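Local coordinates for putative transcriptional regulator protein, LacI family (Rhizobium etli, PDB 3MIZ) that probably acts as a DNA-binding transcription factor of the LacI family, recognising cis-regulatory DNA, most likely as a repressor, at residues L192-D195 against D196-A200; I137-N140 against P141-G145; L162-D166 against L167-L171. All coordinates share one frame; numbering follows the deposited sequence.

Contact 1: residues L192-D195 against D196-A200; sequences LKQD and DRPTA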
loop_
_atom_site.group_PDB
_atom_site.type_symbol
_atom_site.label_atom_id
_atom_site.label_comp_id
_atom_site.label_asym_id
_atom_site.label_seq_id
_atom_site.Cartn_x
_atom_site.Cartn_y
_atom_site.Cartn_z
ATOM N N LEU A 192 18.790 15.990 -13.977
ATOM C CA LEU A 192 19.607 16.735 -13.025
ATOM C C LEU A 192 21.048 16.938 -13.487
ATOM O O LEU A 192 21.787 17.745 -12.912
ATOM C CB LEU A 192 19.587 16.022 -11.673
ATOM C CG LEU A 192 18.251 16.100 -10.923
ATOM C CD1 LEU A 192 18.206 15.067 -9.793
ATOM C CD2 LEU A 192 18.069 17.512 -10.379
ATOM N N LYS A 193 21.453 16.205 -14.517
ATOM C CA LYS A 193 22.808 16.335 -15.032
ATOM C C LYS A 193 22.862 17.339 -16.174
ATOM O O LYS A 193 23.936 17.658 -16.680
ATOM C CB LYS A 193 23.347 14.980 -15.493
ATOM C CG LYS A 193 23.736 14.065 -14.338
ATOM C CD LYS A 193 24.547 12.866 -14.801
ATOM C CE LYS A 193 23.743 11.956 -15.714
ATOM N NZ LYS A 193 24.517 10.736 -16.086
ATOM N N GLN A 194 21.693 17.836 -16.571
ATOM C CA GLN A 194 21.603 18.819 -17.640
ATOM C C GLN A 194 22.426 20.040 -17.249
ATOM O O GLN A 194 22.586 20.339 -16.065
ATOM C CB GLN A 194 20.150 19.253 -17.853
ATOM C CG GLN A 194 19.219 18.174 -18.370
ATOM C CD GLN A 194 17.800 18.686 -18.534
ATOM O OE1 GLN A 194 17.173 19.128 -17.573
ATOM N NE2 GLN A 194 17.288 18.631 -19.756
ATOM N N ASP A 195 22.945 20.745 -18.249
ATOM C CA ASP A 195 23.740 21.941 -17.997
ATOM C C ASP A 195 22.864 23.010 -17.345
ATOM O O ASP A 195 23.305 23.715 -16.440
ATOM C CB ASP A 195 24.345 22.450 -19.307
ATOM C CG ASP A 195 25.372 21.484 -19.882
ATOM O OD1 ASP A 195 26.411 21.257 -19.222
ATOM O OD2 ASP A 195 25.137 20.948 -20.989
ATOM N N ASP A 196 21.622 23.123 -17.807
ATOM C CA ASP A 196 20.682 24.080 -17.232
ATOM C C ASP A 196 19.729 23.307 -16.319
ATOM O O ASP A 196 18.541 23.171 -16.603
ATOM C CB ASP A 196 19.890 24.799 -18.330
ATOM C CG ASP A 196 20.717 25.845 -19.055
ATOM O OD1 ASP A 196 21.403 26.633 -18.368
ATOM O OD2 ASP A 196 20.675 25.889 -20.303
ATOM N N ARG A 197 20.287 22.806 -15.223
ATOM C CA ARG A 197 19.579 22.012 -14.218
ATOM C C ARG A 197 18.359 22.693 -13.599
ATOM O O ARG A 197 18.443 23.830 -13.146
ATOM C CB ARG A 197 20.577 21.645 -13.111
ATOM C CG ARG A 197 20.072 20.719 -12.025
ATOM C CD ARG A 197 21.224 20.294 -11.121
ATOM N NE ARG A 197 21.723 21.388 -10.287
ATOM C CZ ARG A 197 22.927 21.405 -9.721
ATOM N NH1 ARG A 197 23.762 20.391 -9.902
ATOM N NH2 ARG A 197 23.302 22.434 -8.969
ATOM N N PRO A 198 17.197 22.013 -13.584
ATOM C CA PRO A 198 16.042 22.680 -12.970
ATOM C C PRO A 198 16.263 22.856 -11.464
ATOM O O PRO A 198 16.978 22.066 -10.843
ATOM C CB PRO A 198 14.877 21.737 -13.295
ATOM C CG PRO A 198 15.539 20.400 -13.469
ATOM C CD PRO A 198 16.799 20.748 -14.224
ATOM N N THR A 199 15.661 23.895 -10.889
ATOM C CA THR A 199 15.799 24.173 -9.461
ATOM C C THR A 199 14.716 23.467 -8.654
ATOM O O THR A 199 14.826 23.331 -7.440
ATOM C CB THR A 199 15.726 25.699 -9.171
ATOM O OG1 THR A 199 14.433 26.200 -9.531
ATOM C CG2 THR A 199 16.786 26.444 -9.977
ATOM N N ALA A 200 13.668 23.024 -9.345
ATOM C CA ALA A 200 12.569 22.315 -8.711
ATOM C C ALA A 200 12.105 21.204 -9.645
ATOM O O ALA A 200 12.145 21.353 -10.871
ATOM C CB ALA A 200 11.403 23.275 -8.411
#
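R197 folds its aliphatic stem back over L192, and each methylene meets something on the way out. CB comes first, 3.8 Å from Q194 O. CG is then placed anti to the backbone N (chi1 -175°), which carries the stem across the last turn of the preceding helix; it lies 3.5 Å from L192 O and 4.1 Å from L192 CD2, so the carbonyl and the leucine methyl share one methylene. CD comes closer still, 3.2 Å from L192 O. Beyond it the chain bends at chi3 (70°), and L192 O ends up near the plane of the guanidinium, at its edge, although no hydrogen bond joins them. This is the helix-to-strand connection of an alpha/beta, periplasmic-binding-protein-like domain, between helix 184-192 and strand 200-203. Leucines of a nearby loop extend the apolar patch: L221 touches both R197 and L192, and L219 touches L192. The backbone turn itself is held loosely, since R197 N reaches D195 O only by a weak bond (3.4 Å, 138°). D196 OD1 forms a long, weak ion pair with R133.

Contact 2: residues I137-N140 against P141-G145; sequences IRLN and PILLG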
loop_
_atom_site.group_PDB
_atom_site.type_symbol
_atom_site.label_atom_id
_atom_site.label_comp_id
_atom_site.label_asym_id
_atom_site.label_seq_id
_atom_site.Cartn_x
_atom_site.Cartn_y
_atom_site.Cartn_z
ATOM N N ILE A 137 8.382 14.919 -13.926
ATOM C CA ILE A 137 8.547 13.546 -14.375
ATOM C C ILE A 137 7.164 12.907 -14.306
ATOM O O ILE A 137 6.569 12.752 -13.228
ATOM C CB ILE A 137 9.582 12.799 -13.517
ATOM C CG1 ILE A 137 10.917 13.556 -13.557
ATOM C CG2 ILE A 137 9.807 11.408 -14.068
ATOM C CD1 ILE A 137 12.047 12.857 -12.825
ATOM N N ARG A 138 6.656 12.579 -15.491
ATOM C CA ARG A 138 5.322 12.025 -15.694
ATOM C C ARG A 138 4.973 10.636 -15.190
ATOM O O ARG A 138 5.730 9.676 -15.350
ATOM C CB ARG A 138 4.988 12.063 -17.190
ATOM C CG ARG A 138 5.078 13.442 -17.816
ATOM C CD ARG A 138 5.011 13.348 -19.331
ATOM N NE ARG A 138 3.750 12.764 -19.789
ATOM C CZ ARG A 138 3.474 12.508 -21.065
ATOM N NH1 ARG A 138 4.370 12.779 -22.003
ATOM N NH2 ARG A 138 2.294 12.004 -21.404
ATOM N N LEU A 139 3.786 10.549 -14.604
ATOM C CA LEU A 139 3.234 9.292 -14.128
ATOM C C LEU A 139 2.723 8.607 -15.403
ATOM O O LEU A 139 2.561 9.262 -16.440
ATOM C CB LEU A 139 2.066 9.574 -13.175
ATOM C CG LEU A 139 1.262 8.407 -12.594
ATOM C CD1 LEU A 139 2.141 7.543 -11.713
ATOM C CD2 LEU A 139 0.093 8.962 -11.790
ATOM N N ASN A 140 2.481 7.301 -15.322
ATOM C CA ASN A 140 1.989 6.506 -16.451
ATOM C C ASN A 140 0.941 7.262 -17.270
ATOM O O ASN A 140 -0.138 7.561 -16.770
ATOM C CB ASN A 140 1.375 5.200 -15.939
ATOM C CG ASN A 140 1.238 4.152 -17.033
ATOM O OD1 ASN A 140 1.011 4.478 -18.199
ATOM N ND2 ASN A 140 1.364 2.889 -16.656
ATOM N N PRO A 141 1.242 7.572 -18.545
ATOM C CA PRO A 141 0.331 8.298 -19.445
ATOM C C PRO A 141 -1.038 7.654 -19.663
ATOM O O PRO A 141 -1.987 8.328 -20.076
ATOM C CB PRO A 141 1.125 8.392 -20.746
ATOM C CG PRO A 141 2.535 8.398 -20.286
ATOM C CD PRO A 141 2.541 7.340 -19.200
ATOM N N ILE A 142 -1.147 6.357 -19.396
ATOM C CA ILE A 142 -2.424 5.670 -19.567
ATOM C C ILE A 142 -3.413 6.163 -18.517
ATOM O O ILE A 142 -4.630 6.092 -18.699
ATOM C CB ILE A 142 -2.265 4.137 -19.424
ATOM C CG1 ILE A 142 -3.586 3.444 -19.770
ATOM C CG2 ILE A 142 -1.861 3.784 -18.005
ATOM C CD1 ILE A 142 -3.514 1.921 -19.747
ATOM N N LEU A 143 -2.876 6.669 -17.414
ATOM C CA LEU A 143 -3.694 7.168 -16.328
ATOM C C LEU A 143 -4.264 8.546 -16.614
ATOM O O LEU A 143 -3.527 9.484 -16.932
ATOM C CB LEU A 143 -2.876 7.209 -15.035
ATOM C CG LEU A 143 -2.454 5.838 -14.499
ATOM C CD1 LEU A 143 -1.633 6.003 -13.234
ATOM C CD2 LEU A 143 -3.703 5.015 -14.215
ATOM N N LEU A 144 -5.581 8.661 -16.498
ATOM C CA LEU A 144 -6.261 9.930 -16.729
ATOM C C LEU A 144 -5.709 10.991 -15.778
ATOM O O LEU A 144 -5.428 12.116 -16.184
ATOM C CB LEU A 144 -7.765 9.785 -16.486
ATOM C CG LEU A 144 -8.515 11.120 -16.539
ATOM C CD1 LEU A 144 -8.500 11.657 -17.971
ATOM C CD2 LEU A 144 -9.943 10.942 -16.041
ATOM N N GLY A 145 -5.575 10.621 -14.511
ATOM C CA GLY A 145 -5.058 11.546 -13.517
ATOM C C GLY A 145 -3.688 12.086 -13.881
ATOM O O GLY A 145 -3.421 13.277 -13.711
#
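N140 accepts two hydrogen bonds from the residues after it, one on its side chain from I142 and one on its carbonyl from L143. I142 N donates to N140 OD1 (3.1 Å, 167°), a nearly straight bond that defines an Asx turn, and L143 N donates to N140 O (3.0 Å), closing a type I beta turn over N140-L143. Both donors sit above the plane of the carbonyl they address. The asparagine can use its side chain in this way because CG is anti to the backbone N (chi1 -162°), bringing OD1 round to the chain ahead. Its other end is fixed as well: ND2 is hydrogen-bonded to E180 and to the carbonyl of G175, so both ends of the buried amide have partners.

Van der Waals contacts follow the same turn. I142 CG2 lies tightly against N140 OD1 at 3.0 Å, the two side chains running alongside each other in the same direction. Across the turn, L143 CD1 meets L139 CD2 at 3.7 Å, and P141 CG comes obliquely to the R138 guanidinium, 3.8 Å from NH2.

The turn links strand 134-138 to helix 144-160, with L143 at the N-cap position; R138 and P141 lean on strand 167-174, while L139 touches M208 of helix 206-217.

Contact 3: residues L162-D166 against L167-L171; sequences LTEND and LSISL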
loop_
_atom_site.group_PDB
_atom_site.type_symbol
_atom_site.label_atom_id
_atom_site.label_comp_id
_atom_site.label_asym_id
_atom_site.label_seq_id
_atom_site.Cartn_x
_atom_site.Cartn_y
_atom_site.Cartn_z
ATOM N N LEU A 162 6.306 31.411 -17.891
ATOM C CA LEU A 162 7.380 30.515 -18.302
ATOM C C LEU A 162 7.062 29.897 -19.653
ATOM O O LEU A 162 5.896 29.754 -20.021
ATOM C CB LEU A 162 7.586 29.402 -17.272
ATOM C CG LEU A 162 7.947 29.816 -15.843
ATOM C CD1 LEU A 162 8.211 28.569 -15.014
ATOM C CD2 LEU A 162 9.176 30.720 -15.851
ATOM N N THR A 163 8.103 29.527 -20.388
ATOM C CA THR A 163 7.923 28.920 -21.697
ATOM C C THR A 163 8.337 27.462 -21.635
ATOM O O THR A 163 9.082 27.059 -20.743
ATOM C CB THR A 163 8.784 29.612 -22.771
ATOM O OG1 THR A 163 10.164 29.279 -22.564
ATOM C CG2 THR A 163 8.614 31.125 -22.697
ATOM N N GLU A 164 7.861 26.678 -22.594
ATOM C CA GLU A 164 8.189 25.263 -22.647
ATOM C C GLU A 164 9.700 25.084 -22.520
ATOM O O GLU A 164 10.180 24.045 -22.065
ATOM C CB GLU A 164 7.697 24.662 -23.967
ATOM C CG GLU A 164 7.508 23.152 -23.934
ATOM C CD GLU A 164 6.456 22.725 -22.924
ATOM O OE1 GLU A 164 6.719 22.819 -21.707
ATOM O OE2 GLU A 164 5.359 22.307 -23.349
ATOM N N ASN A 165 10.442 26.118 -22.906
ATOM C CA ASN A 165 11.901 26.088 -22.860
ATOM C C ASN A 165 12.470 26.148 -21.436
ATOM O O ASN A 165 13.635 25.808 -21.211
ATOM C CB ASN A 165 12.460 27.243 -23.693
ATOM C CG ASN A 165 13.931 27.078 -24.002
ATOM O OD1 ASN A 165 14.784 27.232 -23.128
ATOM N ND2 ASN A 165 14.237 26.753 -25.252
ATOM N N ASP A 166 11.657 26.588 -20.480
ATOM C CA ASP A 166 12.099 26.672 -19.092
ATOM C C ASP A 166 11.759 25.377 -18.362
ATOM O O ASP A 166 12.182 25.164 -17.221
ATOM C CB ASP A 166 11.422 27.836 -18.368
ATOM C CG ASP A 166 11.709 29.174 -19.017
ATOM O OD1 ASP A 166 12.886 29.429 -19.354
ATOM O OD2 ASP A 166 10.758 29.968 -19.179
ATOM N N LEU A 167 10.998 24.514 -19.025
ATOM C CA LEU A 167 10.594 23.256 -18.417
ATOM C C LEU A 167 11.398 22.046 -18.880
ATOM O O LEU A 167 11.974 22.031 -19.970
ATOM C CB LEU A 167 9.107 22.987 -18.686
ATOM C CG LEU A 167 7.992 23.959 -18.266
ATOM C CD1 LEU A 167 8.393 24.750 -17.025
ATOM C CD2 LEU A 167 7.685 24.889 -19.405
ATOM N N SER A 168 11.438 21.034 -18.021
ATOM C CA SER A 168 12.110 19.774 -18.309
ATOM C C SER A 168 11.055 18.713 -18.027
ATOM O O SER A 168 10.849 18.333 -16.875
ATOM C CB SER A 168 13.314 19.552 -17.388
ATOM O OG SER A 168 14.445 20.300 -17.799
ATOM N N ILE A 169 10.384 18.247 -19.076
ATOM C CA ILE A 169 9.341 17.244 -18.920
ATOM C C ILE A 169 9.811 15.909 -19.474
ATOM O O ILE A 169 10.325 15.834 -20.585
ATOM C CB ILE A 169 8.044 17.684 -19.637
ATOM C CG1 ILE A 169 7.625 19.062 -19.121
ATOM C CG2 ILE A 169 6.929 16.663 -19.382
ATOM C CD1 ILE A 169 6.412 19.665 -19.812
ATOM N N SER A 170 9.647 14.853 -18.687
ATOM C CA SER A 170 10.073 13.526 -19.117
ATOM C C SER A 170 9.142 12.445 -18.599
ATOM O O SER A 170 8.515 12.605 -17.555
ATOM C CB SER A 170 11.485 13.232 -18.597
ATOM O OG SER A 170 12.396 14.275 -18.922
ATOM N N LEU A 171 9.047 11.343 -19.338
ATOM C CA LEU A 171 8.238 10.218 -18.894
ATOM C C LEU A 171 9.092 9.492 -17.868
ATOM O O LEU A 171 10.322 9.489 -17.969
ATOM C CB LEU A 171 7.942 9.256 -20.049
ATOM C CG LEU A 171 6.922 9.688 -21.098
ATOM C CD1 LEU A 171 6.906 8.672 -22.239
ATOM C CD2 LEU A 171 5.554 9.801 -20.453
HETATM O O HOH W 1 14.145 22.830 -16.636
#
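E164 and L167 are brought together by a bend in E164 and an unusual chi2 in L167. In E164, CG stands anti to the backbone N (chi1 -158°) and the chain then turns at chi2, folding the carboxylate back over the strand that follows. In L167, chi2 is -29°, away from the usual staggered values, so the side chain is either strained or imprecisely placed. The setting is the return connection of a beta-alpha-beta unit, where the chain leaving helix 144-160 enters strand 167-174 beside strand 134-138.

L167 CD2 lies 3.2 Å from E164 OE1, the glutamate crossing the leucine at about a right angle; its 2.9 Å approach to T163 O is unusually short and shares the doubt over the leucine's placement. The same OE1 also touches I169 CD1 at 3.7 Å, so one carboxylate oxygen rests on two methyls, while OE2 makes a salt bridge to R154 of helix 144-160 that probably keeps the group turned this way. L167 packs on F153 and T157 of helix 144-160; within the loop its CD1 is 4.3 Å from L162 CD1.

Polar bonds fix the loop. L167 N donates to E164 O (3.2 Å), from well above the carbonyl plane. T163 N gives an almost straight bond to D166 OD2 (3.0 Å, 175°), met from above the carboxylate plane, and D166 N returns a backbone bond to T163 O. At the strand entrance, where S168 OG probably pairs with the Q194 side-chain amide, a water donates to D166 O at 3.1 Å and to S168 OG at 2.8 Å.

From the N terminus the order is contact 2, contact 3, contact 1; each closes before the next opens, so none nests or crosses. Contact 2 turns the chain from strand 134-138 into helix 144-160, contact 3 turns it from that helix into strand 167-174, and contact 1 leads from helix 184-192 into strand 200-203. Contacts 2 and 3 meet between adjacent parallel strands: R138 N lies 2.8 Å from S170 O, a probable hydrogen bond, and P141 packs on L171. Contacts 3 and 1 touch at the strand entrance, probably through the polar side chains of S168 and Q194, their centres about 11 Å apart. Contacts 1 and 2 do not touch, their nearest atoms being about 7 Å apart.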